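Local coordinates for nitrate regulatory protein (Klebsiella oxytoca, PDB 4AKK), which is a nitrate- and nitrite-responsive regulator that binds the terminator site in the nasF operon leader RNA to bring about transcription antitermination, at residues 189-203 / 286-300. Sequence-based numbering, arbitrary orientation.
Sequences LYSFMQGKELAGQER and QTQRLEQLRGVEELL. With EDO (1,2-ethanediol), chain C.
With CG anti to the backbone N in both Phe-192 (chi1 -172°) and Glu-297 (chi1 178°), each side chain reaches across to the other helix of an antiparallel pair packed knobs-into-holes, inside the all-helical nitrate-sensing (NIT) domain. Phe-192, a bulky apolar ring, suits a hole walled by Leu-293, Val-296, Leu-300 and the CB methylene of Glu-297; its edge meets a backbone carbonyl, CE1 lying 3.3 Å from Leu-293 O. Glu-297 answers as a knob among Leu-189, Phe-192, Met-193 and Lys-196. Lys-196 suits a mixed site: its methylene CD rests on Leu-293 CB, and the bend at chi4 brings NZ 3.2 Å from Glu-297 OE1, a salt bridge whose hydrogen bond is weak. That oxygen also takes a bond from Arg-294 NH1, nearly perpendicular to the carboxylate plane, so two cations probably stabilise the buried negative charge. Gln-74 and Ser-67 of helix 56-85 bind Lys-196 NZ and Glu-297 OE2, respectively. The short methyl of Ala-199 touches Leu-290 CD2 and lies over one face of the Arg-289 guanidinium, toward its rim. Arg-289 NH1 reaches Glu-202 OE1 at 2.9 Å from above the carboxylate plane, while Gln-286 OE1 accepts from the same nitrogen on a lone pair; Arg-263 also pairs with Glu-202, and Gln-230 with Arg-289. Leu-290 CD1 sits over the centre of the Arg-203 guanidinium, whose NH1 donates to Thr-287 OG1, itself also hydrogen-bonded to Phe-283 O, at 2.9 Å.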
# COMPACT_ATOMS: atom_id res chain seq x y z
N LEU A 189 -12.28 -8.56 -8.44
CA LEU A 189 -13.55 -8.91 -7.81
C LEU A 189 -13.74 -8.21 -6.46
O LEU A 189 -14.78 -7.60 -6.20
CB LEU A 189 -13.65 -10.43 -7.61
CG LEU A 189 -14.83 -10.92 -6.77
CD1 LEU A 189 -16.14 -10.60 -7.47
CD2 LEU A 189 -14.72 -12.42 -6.48
N TYR A 190 -12.72 -8.30 -5.60
CA TYR A 190 -12.76 -7.65 -4.30
C TYR A 190 -13.00 -6.15 -4.48
O TYR A 190 -13.81 -5.55 -3.77
CB TYR A 190 -11.45 -7.87 -3.53
CG TYR A 190 -11.34 -7.01 -2.30
CD1 TYR A 190 -12.19 -7.21 -1.22
CD2 TYR A 190 -10.41 -5.98 -2.23
CE1 TYR A 190 -12.11 -6.42 -0.10
CE2 TYR A 190 -10.33 -5.18 -1.11
CZ TYR A 190 -11.18 -5.40 -0.05
OH TYR A 190 -11.11 -4.62 1.08
N SER A 191 -12.28 -5.54 -5.42
CA SER A 191 -12.46 -4.12 -5.69
C SER A 191 -13.92 -3.86 -6.01
O SER A 191 -14.51 -2.92 -5.49
CB SER A 191 -11.60 -3.65 -6.86
OG SER A 191 -10.23 -3.90 -6.61
N PHE A 192 -14.49 -4.68 -6.88
CA PHE A 192 -15.86 -4.51 -7.30
C PHE A 192 -16.82 -4.71 -6.12
O PHE A 192 -17.75 -3.93 -5.92
CB PHE A 192 -16.19 -5.48 -8.44
CG PHE A 192 -17.53 -5.24 -9.07
CD1 PHE A 192 -18.68 -5.77 -8.51
CD2 PHE A 192 -17.64 -4.47 -10.22
CE1 PHE A 192 -19.91 -5.55 -9.08
CE2 PHE A 192 -18.87 -4.25 -10.80
CZ PHE A 192 -20.01 -4.78 -10.23
N MET A 193 -16.59 -5.78 -5.35
CA MET A 193 -17.45 -6.11 -4.22
C MET A 193 -17.45 -4.94 -3.24
O MET A 193 -18.47 -4.59 -2.65
CB MET A 193 -16.96 -7.39 -3.51
CG MET A 193 -17.35 -8.71 -4.19
SD MET A 193 -16.56 -10.19 -3.46
CE MET A 193 -17.51 -10.35 -1.96
N GLN A 194 -16.27 -4.34 -3.06
CA GLN A 194 -16.10 -3.25 -2.11
C GLN A 194 -16.78 -1.97 -2.59
O GLN A 194 -17.42 -1.27 -1.80
CB GLN A 194 -14.61 -3.02 -1.85
CG GLN A 194 -14.33 -2.10 -0.67
CD GLN A 194 -14.91 -2.64 0.63
OE1 GLN A 194 -15.88 -2.09 1.16
NE2 GLN A 194 -14.32 -3.71 1.14
N GLY A 195 -16.68 -1.66 -3.88
CA GLY A 195 -17.38 -0.52 -4.42
C GLY A 195 -18.89 -0.67 -4.24
O GLY A 195 -19.61 0.29 -3.95
N LYS A 196 -19.37 -1.90 -4.43
CA LYS A 196 -20.79 -2.23 -4.37
C LYS A 196 -21.27 -2.14 -2.93
O LYS A 196 -22.38 -1.70 -2.67
CB LYS A 196 -21.00 -3.65 -4.90
CG LYS A 196 -22.40 -4.19 -4.82
CD LYS A 196 -22.51 -5.50 -5.62
CE LYS A 196 -23.84 -6.21 -5.41
NZ LYS A 196 -23.85 -7.00 -4.15
N GLU A 197 -20.42 -2.54 -1.99
CA GLU A 197 -20.76 -2.40 -0.58
C GLU A 197 -20.94 -0.93 -0.19
O GLU A 197 -21.88 -0.57 0.53
CB GLU A 197 -19.69 -3.05 0.31
CG GLU A 197 -19.74 -2.60 1.78
CD GLU A 197 -21.10 -2.82 2.46
OE1 GLU A 197 -22.01 -3.42 1.82
OE2 GLU A 197 -21.28 -2.40 3.63
N LEU A 198 -20.03 -0.09 -0.66
CA LEU A 198 -20.06 1.33 -0.37
C LEU A 198 -21.24 1.99 -1.07
O LEU A 198 -21.79 2.96 -0.57
CB LEU A 198 -18.75 2.00 -0.80
CG LEU A 198 -17.49 1.59 -0.01
CD1 LEU A 198 -16.30 2.45 -0.40
CD2 LEU A 198 -17.71 1.67 1.49
N ALA A 199 -21.62 1.48 -2.25
CA ALA A 199 -22.85 1.94 -2.90
C ALA A 199 -24.06 1.60 -2.02
O ALA A 199 -24.96 2.41 -1.86
CB ALA A 199 -23.00 1.32 -4.29
N GLY A 200 -24.06 0.39 -1.46
CA GLY A 200 -25.06 -0.01 -0.48
C GLY A 200 -25.10 0.87 0.76
O GLY A 200 -26.18 1.16 1.26
N GLN A 201 -23.95 1.29 1.27
CA GLN A 201 -23.93 2.24 2.38
C GLN A 201 -24.43 3.62 1.96
O GLN A 201 -25.11 4.29 2.74
CB GLN A 201 -22.54 2.32 3.03
CG GLN A 201 -22.14 1.01 3.67
CD GLN A 201 -20.76 1.06 4.29
OE1 GLN A 201 -20.24 2.14 4.56
NE2 GLN A 201 -20.17 -0.12 4.51
N GLU A 202 -24.11 4.04 0.74
CA GLU A 202 -24.73 5.24 0.16
C GLU A 202 -26.26 5.17 0.18
O GLU A 202 -26.94 6.16 0.50
CB GLU A 202 -24.26 5.46 -1.29
CG GLU A 202 -24.86 6.70 -1.97
CD GLU A 202 -24.59 6.73 -3.47
OE1 GLU A 202 -23.71 5.97 -3.94
OE2 GLU A 202 -25.27 7.50 -4.19
N ARG A 203 -26.82 4.02 -0.19
CA ARG A 203 -28.28 3.89 -0.21
C ARG A 203 -28.83 4.11 1.20
O ARG A 203 -29.72 4.94 1.41
CB ARG A 203 -28.71 2.52 -0.75
CG ARG A 203 -30.24 2.26 -0.61
CD ARG A 203 -30.68 0.90 -1.16
NE ARG A 203 -30.16 -0.22 -0.36
CZ ARG A 203 -30.37 -1.50 -0.63
NH1 ARG A 203 -31.10 -1.88 -1.68
NH2 ARG A 203 -29.85 -2.43 0.17
N GLN A 286 -31.70 3.26 -6.02
CA GLN A 286 -30.42 2.69 -5.59
C GLN A 286 -30.49 1.17 -5.62
O GLN A 286 -29.53 0.50 -5.96
CB GLN A 286 -30.07 3.14 -4.16
CG GLN A 286 -29.72 4.60 -4.03
CD GLN A 286 -28.32 4.91 -4.51
OE1 GLN A 286 -27.60 4.02 -4.99
NE2 GLN A 286 -27.91 6.17 -4.39
N THR A 287 -31.64 0.62 -5.26
CA THR A 287 -31.79 -0.83 -5.27
C THR A 287 -31.69 -1.41 -6.70
O THR A 287 -31.17 -2.51 -6.89
CB THR A 287 -33.11 -1.24 -4.64
OG1 THR A 287 -33.17 -0.72 -3.32
CG2 THR A 287 -33.26 -2.77 -4.62
N GLN A 288 -32.18 -0.67 -7.69
CA GLN A 288 -32.07 -1.13 -9.08
C GLN A 288 -30.61 -1.07 -9.52
O GLN A 288 -30.10 -1.95 -10.23
CB GLN A 288 -32.92 -0.27 -10.02
CG GLN A 288 -32.65 -0.57 -11.50
CD GLN A 288 -33.69 0.03 -12.44
OE1 GLN A 288 -34.53 -0.68 -12.99
NE2 GLN A 288 -33.64 1.35 -12.62
N ARG A 289 -29.94 -0.01 -9.08
CA ARG A 289 -28.52 0.16 -9.31
C ARG A 289 -27.71 -1.00 -8.74
O ARG A 289 -26.82 -1.51 -9.39
CB ARG A 289 -28.06 1.47 -8.69
CG ARG A 289 -26.61 1.80 -8.90
CD ARG A 289 -26.22 2.94 -7.99
NE ARG A 289 -24.80 3.26 -8.06
CZ ARG A 289 -24.14 3.90 -7.11
NH1 ARG A 289 -24.78 4.27 -6.00
NH2 ARG A 289 -22.84 4.18 -7.25
N LEU A 290 -28.03 -1.41 -7.52
CA LEU A 290 -27.30 -2.50 -6.88
C LEU A 290 -27.58 -3.86 -7.54
O LEU A 290 -26.70 -4.71 -7.63
CB LEU A 290 -27.61 -2.55 -5.38
CG LEU A 290 -27.04 -1.38 -4.57
CD1 LEU A 290 -27.81 -1.19 -3.26
CD2 LEU A 290 -25.55 -1.57 -4.29
N GLU A 291 -28.82 -4.07 -7.99
CA GLU A 291 -29.12 -5.29 -8.75
C GLU A 291 -28.38 -5.34 -10.08
O GLU A 291 -27.95 -6.42 -10.52
CB GLU A 291 -30.64 -5.48 -8.93
CG GLU A 291 -31.34 -5.99 -7.67
CD GLU A 291 -30.75 -7.29 -7.12
OE1 GLU A 291 -30.55 -8.26 -7.90
OE2 GLU A 291 -30.48 -7.36 -5.91
N GLN A 292 -28.21 -4.20 -10.72
CA GLN A 292 -27.37 -4.16 -11.93
C GLN A 292 -25.92 -4.52 -11.60
O GLN A 292 -25.29 -5.29 -12.32
CB GLN A 292 -27.44 -2.79 -12.61
CG GLN A 292 -28.80 -2.47 -13.19
CD GLN A 292 -29.23 -3.49 -14.24
OE1 GLN A 292 -30.14 -4.29 -14.01
NE2 GLN A 292 -28.56 -3.47 -15.39
N LEU A 293 -25.39 -3.97 -10.50
CA LEU A 293 -24.03 -4.31 -10.10
C LEU A 293 -23.93 -5.80 -9.80
O LEU A 293 -22.94 -6.44 -10.16
CB LEU A 293 -23.60 -3.49 -8.87
CG LEU A 293 -23.43 -1.98 -9.07
CD1 LEU A 293 -23.42 -1.28 -7.72
CD2 LEU A 293 -22.16 -1.66 -9.86
N ARG A 294 -24.94 -6.34 -9.14
CA ARG A 294 -24.96 -7.77 -8.79
C ARG A 294 -24.85 -8.64 -10.04
O ARG A 294 -24.12 -9.63 -10.05
CB ARG A 294 -26.23 -8.12 -7.99
CG ARG A 294 -26.34 -9.61 -7.62
CD ARG A 294 -25.11 -10.10 -6.85
NE ARG A 294 -25.16 -11.53 -6.54
CZ ARG A 294 -24.14 -12.21 -6.02
NH1 ARG A 294 -23.01 -11.59 -5.74
NH2 ARG A 294 -24.25 -13.52 -5.77
N GLY A 295 -25.55 -8.26 -11.10
CA GLY A 295 -25.49 -9.00 -12.36
C GLY A 295 -24.06 -9.13 -12.84
O GLY A 295 -23.59 -10.23 -13.17
N VAL A 296 -23.35 -8.01 -12.86
CA VAL A 296 -21.95 -8.03 -13.27
C VAL A 296 -21.09 -8.84 -12.31
O VAL A 296 -20.21 -9.59 -12.73
CB VAL A 296 -21.39 -6.61 -13.40
CG1 VAL A 296 -19.91 -6.67 -13.60
CG2 VAL A 296 -22.05 -5.88 -14.56
N GLU A 297 -21.34 -8.70 -11.01
CA GLU A 297 -20.55 -9.40 -10.01
C GLU A 297 -20.68 -10.92 -10.17
O GLU A 297 -19.71 -11.67 -9.98
CB GLU A 297 -21.01 -8.97 -8.61
CG GLU A 297 -20.30 -9.66 -7.46
CD GLU A 297 -20.90 -9.30 -6.11
OE1 GLU A 297 -22.10 -8.92 -6.04
OE2 GLU A 297 -20.17 -9.39 -5.10
N GLU A 298 -21.88 -11.39 -10.50
CA GLU A 298 -22.10 -12.81 -10.73
C GLU A 298 -21.28 -13.30 -11.93
O GLU A 298 -20.80 -14.43 -11.94
CB GLU A 298 -23.59 -13.11 -10.92
CG GLU A 298 -24.42 -12.83 -9.68
CD GLU A 298 -25.89 -13.20 -9.84
OE1 GLU A 298 -26.43 -13.01 -10.95
OE2 GLU A 298 -26.49 -13.66 -8.85
N LEU A 299 -21.11 -12.43 -12.92
CA LEU A 299 -20.32 -12.80 -14.09
C LEU A 299 -18.86 -12.95 -13.70
O LEU A 299 -18.17 -13.87 -14.16
CB LEU A 299 -20.45 -11.74 -15.19
CG LEU A 299 -19.37 -11.87 -16.29
CD1 LEU A 299 -19.59 -13.11 -17.16
CD2 LEU A 299 -19.28 -10.62 -17.16
N LEU A 300 -18.39 -12.06 -12.84
CA LEU A 300 -16.98 -12.09 -12.45
C LEU A 300 -16.68 -13.43 -11.78
O LEU A 300 -15.65 -14.04 -12.03
CB LEU A 300 -16.65 -10.94 -11.51
CG LEU A 300 -16.91 -9.52 -12.02
CD1 LEU A 300 -16.49 -8.50 -10.95
CD2 LEU A 300 -16.17 -9.29 -13.34
C1 EDO C . -28.28 -0.30 2.51
O1 EDO C . -28.73 -1.66 2.47
C2 EDO C . -29.38 0.66 2.08
O2 EDO C . -30.50 0.72 2.98
O HOH W 1 -21.53 -9.13 -2.86